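Local atomic coordinates of threonine phosphate decarboxylase-like enzyme (PDB entry 6OUX), a protein that uses pyridoxal phosphate to decarboxylate L-serine O-phosphate to ethanolamine O-phosphate, the linker precursor in norcobamide biosynthesis, and is less active on L-threonine phosphate. Residues 352-357 / 366-371; 340-345 / 386-391. All blocks are in the same frame, centred on the assembly; numbering follows the deposited sequence.

Contact 1: 352-357 / 366-371; sequences IYVRTM and ECIRIA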
loop_
_atom_site.group_PDB
_atom_site.type_symbol
_atom_site.label_atom_id
_atom_site.label_comp_id
_atom_site.label_asym_id
_atom_site.label_seq_id
_atom_site.Cartn_x
_atom_site.Cartn_y
_atom_site.Cartn_z
ATOM N N ILE A 352 3.732 0.860 30.367
ATOM C CA ILE A 352 4.552 0.083 29.428
ATOM C C ILE A 352 3.689 -0.970 28.781
ATOM O O ILE A 352 3.130 -1.795 29.525
ATOM C CB ILE A 352 5.716 -0.571 30.170
ATOM C CG1 ILE A 352 6.669 0.545 30.710
ATOM C CG2 ILE A 352 6.484 -1.497 29.240
ATOM C CD1 ILE A 352 7.796 0.071 31.605
ATOM N N TYR A 353 3.618 -0.974 27.426
ATOM C CA TYR A 353 2.903 -2.042 26.650
ATOM C C TYR A 353 3.858 -3.079 26.042
ATOM O O TYR A 353 4.796 -2.701 25.334
ATOM C CB TYR A 353 2.120 -1.430 25.507
ATOM C CG TYR A 353 0.968 -2.228 24.987
ATOM C CD1 TYR A 353 0.491 -3.375 25.643
ATOM C CD2 TYR A 353 0.314 -1.812 23.859
ATOM C CE1 TYR A 353 -0.586 -4.100 25.138
ATOM C CE2 TYR A 353 -0.764 -2.532 23.373
ATOM C CZ TYR A 353 -1.215 -3.662 24.029
ATOM O OH TYR A 353 -2.298 -4.375 23.538
ATOM N N VAL A 354 3.646 -4.354 26.364
ATOM C CA VAL A 354 4.421 -5.458 25.774
ATOM C C VAL A 354 3.426 -6.484 25.215
ATOM O O VAL A 354 2.219 -6.375 25.461
ATOM C CB VAL A 354 5.437 -6.102 26.749
ATOM C CG1 VAL A 354 6.332 -5.057 27.355
ATOM C CG2 VAL A 354 4.782 -6.946 27.858
ATOM N N ARG A 355 3.917 -7.423 24.408
ATOM C CA ARG A 355 3.067 -8.291 23.579
ATOM C C ARG A 355 3.015 -9.669 24.237
ATOM O O ARG A 355 4.057 -10.318 24.515
ATOM C CB ARG A 355 3.609 -8.298 22.097
ATOM C CG ARG A 355 2.876 -9.124 21.014
ATOM C CD ARG A 355 1.425 -8.728 21.018
ATOM N NE ARG A 355 0.609 -9.194 19.902
ATOM C CZ ARG A 355 0.099 -10.423 19.767
ATOM N NH1 ARG A 355 0.429 -11.405 20.608
ATOM N NH2 ARG A 355 -0.709 -10.672 18.735
ATOM N N THR A 356 1.814 -10.125 24.534
ATOM C CA THR A 356 1.664 -11.525 24.957
ATOM C C THR A 356 2.076 -12.544 23.877
ATOM O O THR A 356 1.876 -12.327 22.656
ATOM C CB THR A 356 0.227 -11.854 25.388
ATOM O OG1 THR A 356 0.221 -13.152 25.966
ATOM C CG2 THR A 356 -0.768 -11.836 24.240
ATOM N N MET A 357 2.574 -13.700 24.341
ATOM C CA MET A 357 2.749 -14.866 23.427
ATOM C C MET A 357 1.661 -15.923 23.518
ATOM O O MET A 357 1.660 -16.886 22.720
ATOM C CB MET A 357 4.100 -15.504 23.628
ATOM C CG MET A 357 5.172 -14.503 23.226
ATOM S SD MET A 357 5.676 -14.257 21.517
ATOM C CE MET A 357 4.699 -12.955 20.921
ATOM N N GLU A 366 4.105 -19.285 29.641
ATOM C CA GLU A 366 3.525 -17.944 29.642
ATOM C C GLU A 366 4.651 -16.947 29.300
ATOM O O GLU A 366 5.518 -16.730 30.121
ATOM C CB GLU A 366 2.951 -17.623 31.051
ATOM C CG GLU A 366 1.648 -18.359 31.395
ATOM C CD GLU A 366 0.484 -17.846 30.578
ATOM O OE1 GLU A 366 0.342 -16.596 30.348
ATOM O OE2 GLU A 366 -0.300 -18.684 30.108
ATOM N N CYS A 367 4.636 -16.371 28.098
ATOM C CA CYS A 367 5.748 -15.575 27.569
ATOM C C CYS A 367 5.257 -14.231 27.130
ATOM O O CYS A 367 4.047 -14.038 26.789
ATOM C CB CYS A 367 6.462 -16.291 26.393
ATOM S SG CYS A 367 7.379 -17.762 26.910
ATOM N N ILE A 368 6.207 -13.285 27.132
ATOM C CA ILE A 368 5.992 -11.980 26.554
ATOM C C ILE A 368 7.138 -11.658 25.579
ATOM O O ILE A 368 8.286 -12.051 25.806
ATOM C CB ILE A 368 5.886 -10.872 27.609
ATOM C CG1 ILE A 368 7.082 -10.836 28.575
ATOM C CG2 ILE A 368 4.617 -11.036 28.408
ATOM C CD1 ILE A 368 7.062 -9.591 29.454
ATOM N N ARG A 369 6.814 -10.924 24.540
ATOM C CA ARG A 369 7.820 -10.403 23.593
ATOM C C ARG A 369 7.976 -8.926 23.819
ATOM O O ARG A 369 6.989 -8.179 23.737
ATOM C CB ARG A 369 7.407 -10.621 22.150
ATOM C CG ARG A 369 8.589 -10.442 21.167
ATOM C CD ARG A 369 8.094 -10.286 19.764
ATOM N NE ARG A 369 7.270 -9.105 19.566
ATOM C CZ ARG A 369 6.664 -8.816 18.414
ATOM N NH1 ARG A 369 6.814 -9.614 17.388
ATOM N NH2 ARG A 369 5.937 -7.731 18.278
ATOM N N ILE A 370 9.222 -8.486 24.076
ATOM C CA ILE A 370 9.477 -7.051 24.333
ATOM C C ILE A 370 10.416 -6.474 23.266
ATOM O O ILE A 370 11.494 -6.957 23.085
ATOM C CB ILE A 370 10.156 -6.811 25.720
ATOM C CG1 ILE A 370 9.412 -7.596 26.810
ATOM C CG2 ILE A 370 10.227 -5.302 26.009
ATOM C CD1 ILE A 370 10.023 -7.500 28.194
ATOM N N ALA A 371 9.974 -5.433 22.583
ATOM C CA ALA A 371 10.813 -4.781 21.583
ATOM C C ALA A 371 11.858 -3.923 22.287
ATOM O O ALA A 371 11.538 -3.261 23.291
ATOM C CB ALA A 371 9.956 -3.893 20.704
#

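Contact 2: 340-345 / 386-391; sequences SFVISA and KSILKD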
loop_
_atom_site.group_PDB
_atom_site.type_symbol
_atom_site.label_atom_id
_atom_site.label_comp_id
_atom_site.label_asym_id
_atom_site.label_seq_id
_atom_site.Cartn_x
_atom_site.Cartn_y
_atom_site.Cartn_z
ATOM N N SER A 340 -0.789 -12.238 31.328
ATOM C CA SER A 340 -1.876 -11.192 31.544
ATOM C C SER A 340 -1.670 -10.339 32.815
ATOM O O SER A 340 -1.822 -9.121 32.793
ATOM C CB SER A 340 -3.305 -11.840 31.552
ATOM O OG SER A 340 -3.395 -12.858 32.580
ATOM N N PHE A 341 -1.240 -10.980 33.888
ATOM C CA PHE A 341 -0.881 -10.314 35.120
ATOM C C PHE A 341 0.239 -9.316 34.899
ATOM O O PHE A 341 0.132 -8.200 35.334
ATOM C CB PHE A 341 -0.427 -11.317 36.166
ATOM C CG PHE A 341 0.191 -10.685 37.374
ATOM C CD1 PHE A 341 -0.602 -10.028 38.335
ATOM C CD2 PHE A 341 1.559 -10.738 37.568
ATOM C CE1 PHE A 341 -0.000 -9.410 39.419
ATOM C CE2 PHE A 341 2.151 -10.123 38.654
ATOM C CZ PHE A 341 1.384 -9.459 39.566
ATOM N N VAL A 342 1.281 -9.739 34.202
ATOM C CA VAL A 342 2.446 -8.916 33.937
ATOM C C VAL A 342 2.098 -7.795 32.996
ATOM O O VAL A 342 2.441 -6.648 33.256
ATOM C CB VAL A 342 3.661 -9.738 33.473
ATOM C CG1 VAL A 342 4.870 -8.860 33.177
ATOM C CG2 VAL A 342 4.020 -10.686 34.554
ATOM N N ILE A 343 1.400 -8.110 31.926
ATOM C CA ILE A 343 0.966 -7.087 30.949
ATOM C C ILE A 343 0.073 -5.978 31.532
ATOM O O ILE A 343 0.289 -4.790 31.275
ATOM C CB ILE A 343 0.367 -7.749 29.723
ATOM C CG1 ILE A 343 1.452 -8.544 29.011
ATOM C CG2 ILE A 343 -0.302 -6.749 28.768
ATOM C CD1 ILE A 343 0.916 -9.671 28.086
ATOM N N SER A 344 -0.866 -6.360 32.401
ATOM C CA SER A 344 -1.719 -5.410 33.069
ATOM C C SER A 344 -0.967 -4.542 34.080
ATOM O O SER A 344 -1.197 -3.347 34.162
ATOM C CB SER A 344 -2.881 -6.152 33.729
ATOM O OG SER A 344 -3.667 -6.770 32.762
ATOM N N ALA A 345 -0.062 -5.123 34.836
ATOM C CA ALA A 345 0.687 -4.323 35.782
ATOM C C ALA A 345 1.620 -3.346 35.086
ATOM O O ALA A 345 1.750 -2.186 35.538
ATOM C CB ALA A 345 1.470 -5.205 36.750
ATOM N N LYS A 386 11.252 -5.932 37.330
ATOM C CA LYS A 386 11.889 -6.475 38.545
ATOM C C LYS A 386 10.925 -6.330 39.755
ATOM O O LYS A 386 10.766 -7.223 40.556
ATOM C CB LYS A 386 13.231 -5.790 38.858
ATOM C CG LYS A 386 14.421 -6.508 38.285
ATOM C CD LYS A 386 15.701 -5.993 38.911
ATOM C CE LYS A 386 16.953 -6.463 38.172
ATOM N NZ LYS A 386 17.767 -5.239 37.930
ATOM N N SER A 387 10.288 -5.186 39.813
ATOM C CA SER A 387 9.342 -4.847 40.820
ATOM C C SER A 387 8.064 -5.698 40.746
ATOM O O SER A 387 7.641 -6.236 41.757
ATOM C CB SER A 387 8.990 -3.367 40.701
ATOM O OG SER A 387 7.676 -3.132 41.180
ATOM N N ILE A 388 7.472 -5.801 39.555
ATOM C CA ILE A 388 6.312 -6.649 39.311
ATOM C C ILE A 388 6.577 -8.111 39.593
ATOM O O ILE A 388 5.685 -8.797 40.083
ATOM C CB ILE A 388 5.783 -6.516 37.856
ATOM C CG1 ILE A 388 5.228 -5.110 37.621
ATOM C CG2 ILE A 388 4.721 -7.551 37.597
ATOM C CD1 ILE A 388 4.999 -4.730 36.172
ATOM N N LEU A 389 7.777 -8.600 39.298
ATOM C CA LEU A 389 8.091 -10.010 39.501
ATOM C C LEU A 389 8.811 -10.342 40.818
ATOM O O LEU A 389 9.288 -11.481 40.996
ATOM C CB LEU A 389 8.931 -10.542 38.317
ATOM C CG LEU A 389 8.259 -10.433 36.931
ATOM C CD1 LEU A 389 9.175 -10.908 35.813
ATOM C CD2 LEU A 389 6.982 -11.293 36.936
ATOM N N LYS A 390 8.952 -9.358 41.693
ATOM C CA LYS A 390 9.537 -9.599 43.006
ATOM C C LYS A 390 8.620 -10.608 43.727
ATOM O O LYS A 390 7.401 -10.429 43.695
ATOM C CB LYS A 390 9.562 -8.287 43.775
ATOM C CG LYS A 390 10.658 -8.145 44.810
ATOM C CD LYS A 390 10.488 -6.832 45.553
ATOM C CE LYS A 390 11.551 -6.657 46.629
ATOM N NZ LYS A 390 11.388 -5.312 47.240
ATOM N N ASP A 391 9.143 -11.662 44.349
ATOM C CA ASP A 391 8.210 -12.550 45.109
ATOM C C ASP A 391 7.360 -11.777 46.165
ATOM O O ASP A 391 6.147 -11.773 46.031
ATOM C CB ASP A 391 8.833 -13.878 45.610
ATOM C CG ASP A 391 8.080 -15.122 45.055
ATOM O OD1 ASP A 391 7.223 -14.954 44.140
ATOM O OD2 ASP A 391 8.315 -16.252 45.549
#

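Contact 1: 352-357 / 366-371
The antiparallel beta hairpin of strands 352-356 and 367-371 brings Arg355 and Arg369, two residues that bind O-phospho-L-serine, side by side in the small mixed sheet of this enzyme of the class I and II aminotransferase family. They form a hydrogen-bonded pair: Arg369 N gives its hydrogen to Arg355 O at 2.8 Å, and Arg355 N returns a longer bond of 3.2 Å to Arg369 O. Beyond the non-hydrogen-bonded pair Thr356-Ile368, Met357 N bonds to Cys367 O at 2.9 Å. Both arginine side chains leave the same face of the sheet, their CG atoms anti to the backbone N, but the Arg355 chain then bends at chi2 (53°), which carries the guanidinium off from strand 367-371. That group is pinned from several directions: NH1 lies 2.7 Å from Thr356 O, which sits in the guanidinium plane, and also forms a salt bridge with Asp359, while NH2 bonds to Gly25 O. Arg369 is held instead by the carbonyls of Cys48 and Asn181 and by a cation-pi contact with Phe131; Asn181 is itself a substrate-binding residue. Separate anchors hold the two guanidiniums, and a pair of arginines here suits a substrate that carries a phosphate and a carboxylate. On the opposite face Thr356 and Ile368 project toward helix 339-350. Val354 points at strand 367-371 and splits there, CG2 touching Ile368 CD1 at 3.8 Å and CG1 meeting Ile370 CG1 at 4.0 Å. At the other end of the pairing, Met357 lays its CB against Cys367 CB (3.7 Å), and the bends at chi2 and chi3 curl the thioether back along strand 367-371, placing CE 3.8 Å from Arg369 CB.

Contact 2: 340-345 / 386-391
Ile388 reaches over Ala345 with its longer branch, CD1 coming within 3.6 Å of Ala345 CB. With CG1 anti to its carbonyl carbon (chi1 -66°) and CG2 anti to its backbone N, the two branches part: CD1 goes to the alanine, while CG2 meets Phe341 CE2 at 3.8 Å. That methyl approaches the ring obliquely, and the phenylalanine and isoleucine side chains run alongside in opposite senses. This is apolar helix-helix packing, the last turn of helix 375-388 set against helix 339-350, with Phe341, Val342 and Ala345 spanning about one turn of the latter. Leu389, just past the helix end, adds its CD2, 3.8 Å from Val342 CG2, and these two side chains lie nearly perpendicular. Cutting Ile388 back to an alanine here is likely to open a gap between the helices, leaving Ala345 CB and the Phe341 ring without the branches that cover them. Ser344 and Ser340 turn to helix 11-19 instead, where Ser344 OG bonds to Thr14 OG1. Ser340 O takes two bonds, from Ser344 N at 2.9 Å and Ser344 OG at 3.0 Å, arriving from opposite faces of its carbonyl plane.

The centres of contacts 1 and 2 lie about 12 Å apart, on the same side of the chain's centre. Along the chain the order is helix 339-350, strand 352-356, strand 367-371, helix 375-388, so the hairpin of contact 1 falls between the two helices joined by contact 2. Ile343, on the side of helix 339-350 turned away from 386-391, packs onto the hairpin: CD1 lies 3.5 Å from Thr356 CB, and CG1 lies 3.9 Å from Val354 CG2. Helix 375-388 also meets the hairpin, through Ile381 against Ile352 and Ile370. The helices therefore back one face of the sheet, while Arg355 and Arg369 leave its other face to bind substrate.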